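Local atomic coordinates of geranyltranstransferase (IspA) (Helicobacter pylori, PDB entry 3LLW), a protein that probably acts as a magnesium-dependent prenyltransferase of isoprenoid biosynthesis, in the farnesyl and geranylgeranyl diphosphate synthase family. Residues 149-152 and 153-157; 19-22 and 23-27. All coordinates share one frame; numbering follows the deposited sequence.

Contact 1. Residues 149-152 and 153-157; sequences IKIL and SANGG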
ATOM      1  N   ILE A 149       6.198   3.335   9.080  1.00 41.09           N
ATOM      2  CA  ILE A 149       5.585   3.465   7.763  1.00 31.73           C
ATOM      3  C   ILE A 149       6.568   3.921   6.686  1.00 41.13           C
ATOM      4  O   ILE A 149       6.598   3.305   5.599  1.00 31.33           O
ATOM      5  CB  ILE A 149       4.298   4.319   7.826  1.00 37.61           C
ATOM      6  CG1 ILE A 149       3.223   3.555   8.604  1.00 27.46           C
ATOM      7  CG2 ILE A 149       3.784   4.641   6.431  1.00 43.64           C
ATOM      8  CD1 ILE A 149       1.934   4.327   8.835  1.00 34.92           C
ATOM      9  N   LYS A 150       7.385   4.954   6.989  1.00 32.19           N
ATOM     10  CA  LYS A 150       8.490   5.385   6.109  1.00 32.48           C
ATOM     11  C   LYS A 150       9.407   4.226   5.741  1.00 38.29           C
ATOM     12  O   LYS A 150       9.808   4.087   4.578  1.00 46.14           O
ATOM     13  CB  LYS A 150       9.404   6.428   6.792  1.00 43.78           C
ATOM     14  CG  LYS A 150       8.839   7.798   7.080  1.00 36.75           C
ATOM     15  CD  LYS A 150      10.003   8.749   7.432  1.00 50.35           C
ATOM     16  CE  LYS A 150       9.533  10.043   8.049  1.00 51.32           C
ATOM     17  NZ  LYS A 150      10.662  11.005   8.138  1.00 70.48           N
ATOM     18  N   ILE A 151       9.763   3.419   6.741  1.00 36.12           N
ATOM     19  CA  ILE A 151      10.643   2.268   6.534  1.00 35.64           C
ATOM     20  C   ILE A 151       9.992   1.183   5.659  1.00 39.38           C
ATOM     21  O   ILE A 151      10.566   0.790   4.649  1.00 35.34           O
ATOM     22  CB  ILE A 151      11.130   1.675   7.869  1.00 40.90           C
ATOM     23  CG1 ILE A 151      12.063   2.674   8.574  1.00 43.59           C
ATOM     24  CG2 ILE A 151      11.893   0.350   7.646  1.00 30.48           C
ATOM     25  CD1 ILE A 151      12.376   2.289   9.987  1.00 48.94           C
ATOM     26  N   LEU A 152       8.799   0.736   6.036  1.00 34.71           N
ATOM     27  CA  LEU A 152       8.129  -0.371   5.324  1.00 39.62           C
ATOM     28  C   LEU A 152       7.768  -0.022   3.873  1.00 35.31           C
ATOM     29  O   LEU A 152       8.012  -0.813   2.952  1.00 41.00           O
ATOM     30  CB  LEU A 152       6.896  -0.847   6.098  1.00 35.11           C
ATOM     31  CG  LEU A 152       6.290  -2.169   5.588  1.00 51.85           C
ATOM     32  CD1 LEU A 152       7.156  -3.392   5.936  1.00 44.97           C
ATOM     33  CD2 LEU A 152       4.883  -2.346   6.116  1.00 40.14           C
ATOM     34  N   SER A 153       7.216   1.175   3.681  1.00 31.98           N
ATOM     35  CA  SER A 153       6.920   1.704   2.354  1.00 32.72           C
ATOM     36  C   SER A 153       8.134   1.873   1.450  1.00 38.56           C
ATOM     37  O   SER A 153       8.059   1.495   0.266  1.00 47.12           O
ATOM     38  CB  SER A 153       6.138   3.016   2.440  1.00 30.91           C
ATOM     39  OG  SER A 153       6.903   4.024   3.123  1.00 51.68           O
ATOM     40  N   ALA A 154       9.236   2.427   1.974  1.00 35.49           N
ATOM     41  CA  ALA A 154      10.483   2.539   1.180  1.00 38.52           C
ATOM     42  C   ALA A 154      11.050   1.191   0.742  1.00 38.67           C
ATOM     43  O   ALA A 154      11.482   1.042  -0.395  1.00 37.85           O
ATOM     44  CB  ALA A 154      11.551   3.312   1.916  1.00 34.82           C
ATOM     45  N   ASN A 155      11.045   0.223   1.655  1.00 35.72           N
ATOM     46  CA  ASN A 155      11.729  -1.036   1.453  1.00 33.32           C
ATOM     47  C   ASN A 155      10.855  -2.094   0.769  1.00 35.89           C
ATOM     48  O   ASN A 155      11.373  -3.025   0.165  1.00 34.22           O
ATOM     49  CB  ASN A 155      12.254  -1.552   2.789  1.00 37.59           C
ATOM     50  CG  ASN A 155      13.444  -0.738   3.296  1.00 49.80           C
ATOM     51  OD1 ASN A 155      14.580  -0.966   2.890  1.00 42.34           O
ATOM     52  ND2 ASN A 155      13.175   0.231   4.168  1.00 43.74           N
ATOM     53  N   GLY A 156       9.538  -1.927   0.860  1.00 29.77           N
ATOM     54  CA  GLY A 156       8.598  -2.869   0.259  1.00 44.26           C
ATOM     55  C   GLY A 156       8.140  -2.375  -1.091  1.00 39.30           C
ATOM     56  O   GLY A 156       7.451  -3.084  -1.815  1.00 43.04           O
ATOM     57  N   GLY A 157       8.557  -1.157  -1.429  1.00 39.25           N
ATOM     58  CA  GLY A 157       8.068  -0.455  -2.606  1.00 33.70           C
ATOM     59  C   GLY A 157       8.924  -0.607  -3.836  1.00 39.23           C
ATOM     60  O   GLY A 157       9.681  -1.579  -3.958  1.00 44.05           O
TER

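Contact 2. Residues 19-22 and 23-27; sequences ESFL and KNHHL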
ATOM      1  N   GLU A  19       2.083 -15.985  16.747  1.00 42.22           N
ATOM      2  CA  GLU A  19       1.458 -16.908  15.797  1.00 49.99           C
ATOM      3  C   GLU A  19      -0.027 -17.117  16.112  1.00 54.13           C
ATOM      4  O   GLU A  19      -0.851 -17.259  15.208  1.00 59.64           O
ATOM      5  CB  GLU A  19       2.237 -18.230  15.737  1.00 47.36           C
ATOM      6  CG  GLU A  19       1.590 -19.367  14.900  1.00 62.15           C
ATOM      7  CD  GLU A  19       1.356 -19.013  13.421  1.00 67.51           C
ATOM      8  OE1 GLU A  19       2.339 -18.833  12.670  1.00 67.65           O
ATOM      9  OE2 GLU A  19       0.181 -18.943  13.002  1.00 71.92           O
ATOM     10  N   SER A  20      -0.371 -17.088  17.396  1.00 55.66           N
ATOM     11  CA  SER A  20      -1.752 -17.288  17.812  1.00 56.40           C
ATOM     12  C   SER A  20      -2.604 -16.061  17.476  1.00 57.40           C
ATOM     13  O   SER A  20      -3.720 -16.191  16.970  1.00 56.94           O
ATOM     14  CB  SER A  20      -1.813 -17.611  19.303  1.00 58.86           C
ATOM     15  OG  SER A  20      -3.030 -18.249  19.614  1.00 68.94           O
ATOM     16  N   PHE A  21      -2.053 -14.879  17.752  1.00 47.73           N
ATOM     17  CA  PHE A  21      -2.640 -13.591  17.376  1.00 46.47           C
ATOM     18  C   PHE A  21      -2.995 -13.510  15.879  1.00 44.31           C
ATOM     19  O   PHE A  21      -4.064 -13.026  15.515  1.00 45.40           O
ATOM     20  CB  PHE A  21      -1.661 -12.479  17.770  1.00 44.26           C
ATOM     21  CG  PHE A  21      -2.053 -11.100  17.319  1.00 48.74           C
ATOM     22  CD1 PHE A  21      -2.758 -10.252  18.174  1.00 57.23           C
ATOM     23  CD2 PHE A  21      -1.646 -10.608  16.074  1.00 43.83           C
ATOM     24  CE1 PHE A  21      -3.099  -8.949  17.780  1.00 55.55           C
ATOM     25  CE2 PHE A  21      -1.983  -9.313  15.670  1.00 51.39           C
ATOM     26  CZ  PHE A  21      -2.708  -8.480  16.522  1.00 49.22           C
ATOM     27  N   LEU A  22      -2.144 -14.035  15.044  1.00 41.95           N
ATOM     28  CA  LEU A  22      -2.358 -14.000  13.636  1.00 44.52           C
ATOM     29  C   LEU A  22      -3.476 -14.952  13.234  1.00 48.70           C
ATOM     30  O   LEU A  22      -4.275 -14.653  12.396  1.00 50.04           O
ATOM     31  CB  LEU A  22      -1.051 -14.318  12.944  1.00 30.77           C
ATOM     32  CG  LEU A  22      -0.977 -14.539  11.457  1.00 48.06           C
ATOM     33  CD1 LEU A  22       0.406 -14.416  10.965  1.00 39.35           C
ATOM     34  CD2 LEU A  22      -1.559 -15.836  11.055  1.00 35.85           C
ATOM     35  N   LYS A  23      -3.521 -16.101  13.871  1.00 54.57           N
ATOM     36  CA  LYS A  23      -4.598 -17.096  13.734  1.00 55.70           C
ATOM     37  C   LYS A  23      -5.966 -16.519  14.126  1.00 54.09           C
ATOM     38  O   LYS A  23      -6.959 -16.770  13.460  1.00 59.78           O
ATOM     39  CB  LYS A  23      -4.266 -18.336  14.577  1.00 57.55           C
ATOM     40  CG  LYS A  23      -5.229 -19.513  14.440  1.00 75.34           C
ATOM     41  CD  LYS A  23      -5.221 -20.410  15.687  1.00 87.32           C
ATOM     42  CE  LYS A  23      -4.217 -21.563  15.581  1.00 98.76           C
ATOM     43  NZ  LYS A  23      -2.796 -21.154  15.810  1.00105.43           N
ATOM     44  N   ASN A  24      -5.999 -15.714  15.186  1.00 60.00           N
ATOM     45  CA  ASN A  24      -7.243 -15.138  15.704  1.00 60.61           C
ATOM     46  C   ASN A  24      -7.564 -13.754  15.174  1.00 61.63           C
ATOM     47  O   ASN A  24      -8.504 -13.108  15.645  1.00 62.75           O
ATOM     48  CB  ASN A  24      -7.212 -15.084  17.236  1.00 60.60           C
ATOM     49  CG  ASN A  24      -7.325 -16.448  17.864  1.00 63.37           C
ATOM     50  OD1 ASN A  24      -8.114 -17.290  17.422  1.00 57.58           O
ATOM     51  ND2 ASN A  24      -6.534 -16.680  18.904  1.00 64.56           N
ATOM     52  N   HIS A  25      -6.771 -13.292  14.212  1.00 62.70           N
ATOM     53  CA  HIS A  25      -7.009 -12.004  13.585  1.00 61.15           C
ATOM     54  C   HIS A  25      -8.129 -12.161  12.570  1.00 60.21           C
ATOM     55  O   HIS A  25      -8.003 -12.913  11.604  1.00 61.82           O
ATOM     56  CB  HIS A  25      -5.739 -11.458  12.926  1.00 57.54           C
ATOM     57  CG  HIS A  25      -5.834 -10.012  12.565  1.00 51.69           C
ATOM     58  ND1 HIS A  25      -5.689  -9.005  13.495  1.00 60.58           N
ATOM     59  CD2 HIS A  25      -6.098  -9.402  11.388  1.00 50.31           C
ATOM     60  CE1 HIS A  25      -5.843  -7.835  12.903  1.00 52.29           C
ATOM     61  NE2 HIS A  25      -6.094  -8.050  11.623  1.00 55.89           N
ATOM     62  N   HIS A  26      -9.237 -11.479  12.827  1.00 63.15           N
ATOM     63  CA  HIS A  26     -10.396 -11.533  11.949  1.00 70.16           C
ATOM     64  C   HIS A  26     -10.749 -10.131  11.507  1.00 71.14           C
ATOM     65  O   HIS A  26     -10.752  -9.188  12.308  1.00 70.13           O
ATOM     66  CB  HIS A  26     -11.601 -12.188  12.638  1.00 74.98           C
ATOM     67  CG  HIS A  26     -11.347 -13.589  13.107  1.00 89.04           C
ATOM     68  ND1 HIS A  26     -11.115 -14.637  12.239  1.00 94.13           N
ATOM     69  CD2 HIS A  26     -11.297 -14.118  14.355  1.00 94.49           C
ATOM     70  CE1 HIS A  26     -10.927 -15.746  12.932  1.00 97.89           C
ATOM     71  NE2 HIS A  26     -11.032 -15.460  14.218  1.00 97.11           N
ATOM     72  N   LEU A  27     -11.003  -9.992  10.214  1.00 70.45           N
ATOM     73  CA  LEU A  27     -11.531  -8.757   9.680  1.00 71.88           C
ATOM     74  C   LEU A  27     -12.969  -9.044   9.295  1.00 72.35           C
ATOM     75  O   LEU A  27     -13.243  -9.998   8.550  1.00 71.59           O
ATOM     76  CB  LEU A  27     -10.697  -8.271   8.490  1.00 71.70           C
ATOM     77  CG  LEU A  27     -11.216  -7.056   7.708  1.00 72.52           C
ATOM     78  CD1 LEU A  27     -10.194  -5.915   7.661  1.00 62.34           C
ATOM     79  CD2 LEU A  27     -11.688  -7.472   6.307  1.00 65.33           C
TER

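Contact 1. Residues 149-152 and 153-157
Ile149 and Ser153 begin a run of four successive i to i+4 backbone bonds, from Ser153 N to Ile149 O through to Gly156 N to Leu152 O (2.8 Å), which carries helix 142-156 through its last turns. Two of the four carbonyls take a second bond from a side chain. Ser153 OG, set between its own backbone N and carbonyl carbon (chi1 62°), folds back and donates to Ile149 O at 2.6 Å. Ser153 N reaches Ile149 O at 2.9 Å from the opposite face of the carbonyl plane, so one residue grips it twice and the buried hydroxyl finds its acceptor one turn back. This is the familiar way in which a helical serine returns its hydroxyl to the i-4 carbonyl, here inside the largely helical bundle of the polyprenyl synthases. Asn155 likewise puts two bonds on Ile151 O: ND2 donates to Ile151 O at 2.7 Å along a nearly straight bond (N-H...O 167°), and Asn155 N adds a second at 3.1 Å. The acceptor lies almost in the plane of the amide, tying down its rotation. Ile151 and Asn155 run side by side, CG2 of Ile151 packing 3.7 Å from ND2 of Asn155. Beyond the segment, Ile151 packs on helix 178-204 and Leu152 on helices 73-94 and 117-137, while Ser153 and Ala154 meet Glu133 of the second subunit.

Contact 2. Residues 19-22 and 23-27
Phe21 and His25, one turn apart, bring their rings together obliquely: the centroids are 5.8 Å apart and the planes are inclined at 40°. The closest side-chain atoms are Phe21 CZ and His25 ND1, at 4.3 Å. The CB of His25 sits 3.5 Å from Phe21 O, and with CG anti to the backbone N (chi1 -166°) the imidazole then runs on from the backbone toward helix 117-137. There its NE2 is hydrogen-bonded to Tyr130 OH, which fixes the far end of the ring, and Phe41 of helix 36-45 meets it as well; Phe21 in turn meets the ring of Phe77. Around the helix, Glu19 and Lys23 also stand one turn apart. The lysine chain bends at chi3 and chi4, and its NZ lies 4.7 Å from Glu19 OE2, opposite charges near but not in contact. The carboxylate has a firmer partner in Arg50, which forms a salt bridge with OE1. Ser20 O accepts Asn24 N at 2.9 Å, and Lys23 N bonds to Glu19 O at 3.2 Å. Past these the pattern slackens: Asn24 N adds a second, weak bond to Phe21 O, and His25 N has a weak one to Leu22 O. Asn24 is the first residue to leave helical angles, and the arrangement is that of a helix C-terminus finishing with weak i to i+3 bonds, where helix 6-23 gives way to the loop leading to helix 36-45.

From the N terminus, helix 6-23 comes first, and contact 2 spans its last turn before the chain loops across to helix 36-45. Much later, after helices 73-94 and 117-137, contact 1 lies in the last turns of helix 142-156. Both are local, within continuous runs of chain, so neither closes a loop between distant parts. They neither nest nor cross but follow in series, their centres about 23 Å apart and their nearest atoms about 14 Å. Both lean on helices 73-94 and 117-137, which link them indirectly. Contact 2, at the surface, also packs on helix 36-45; contact 1, partly buried, reaches helix 178-204. Both touch the second subunit, contact 2 through Leu27 alone.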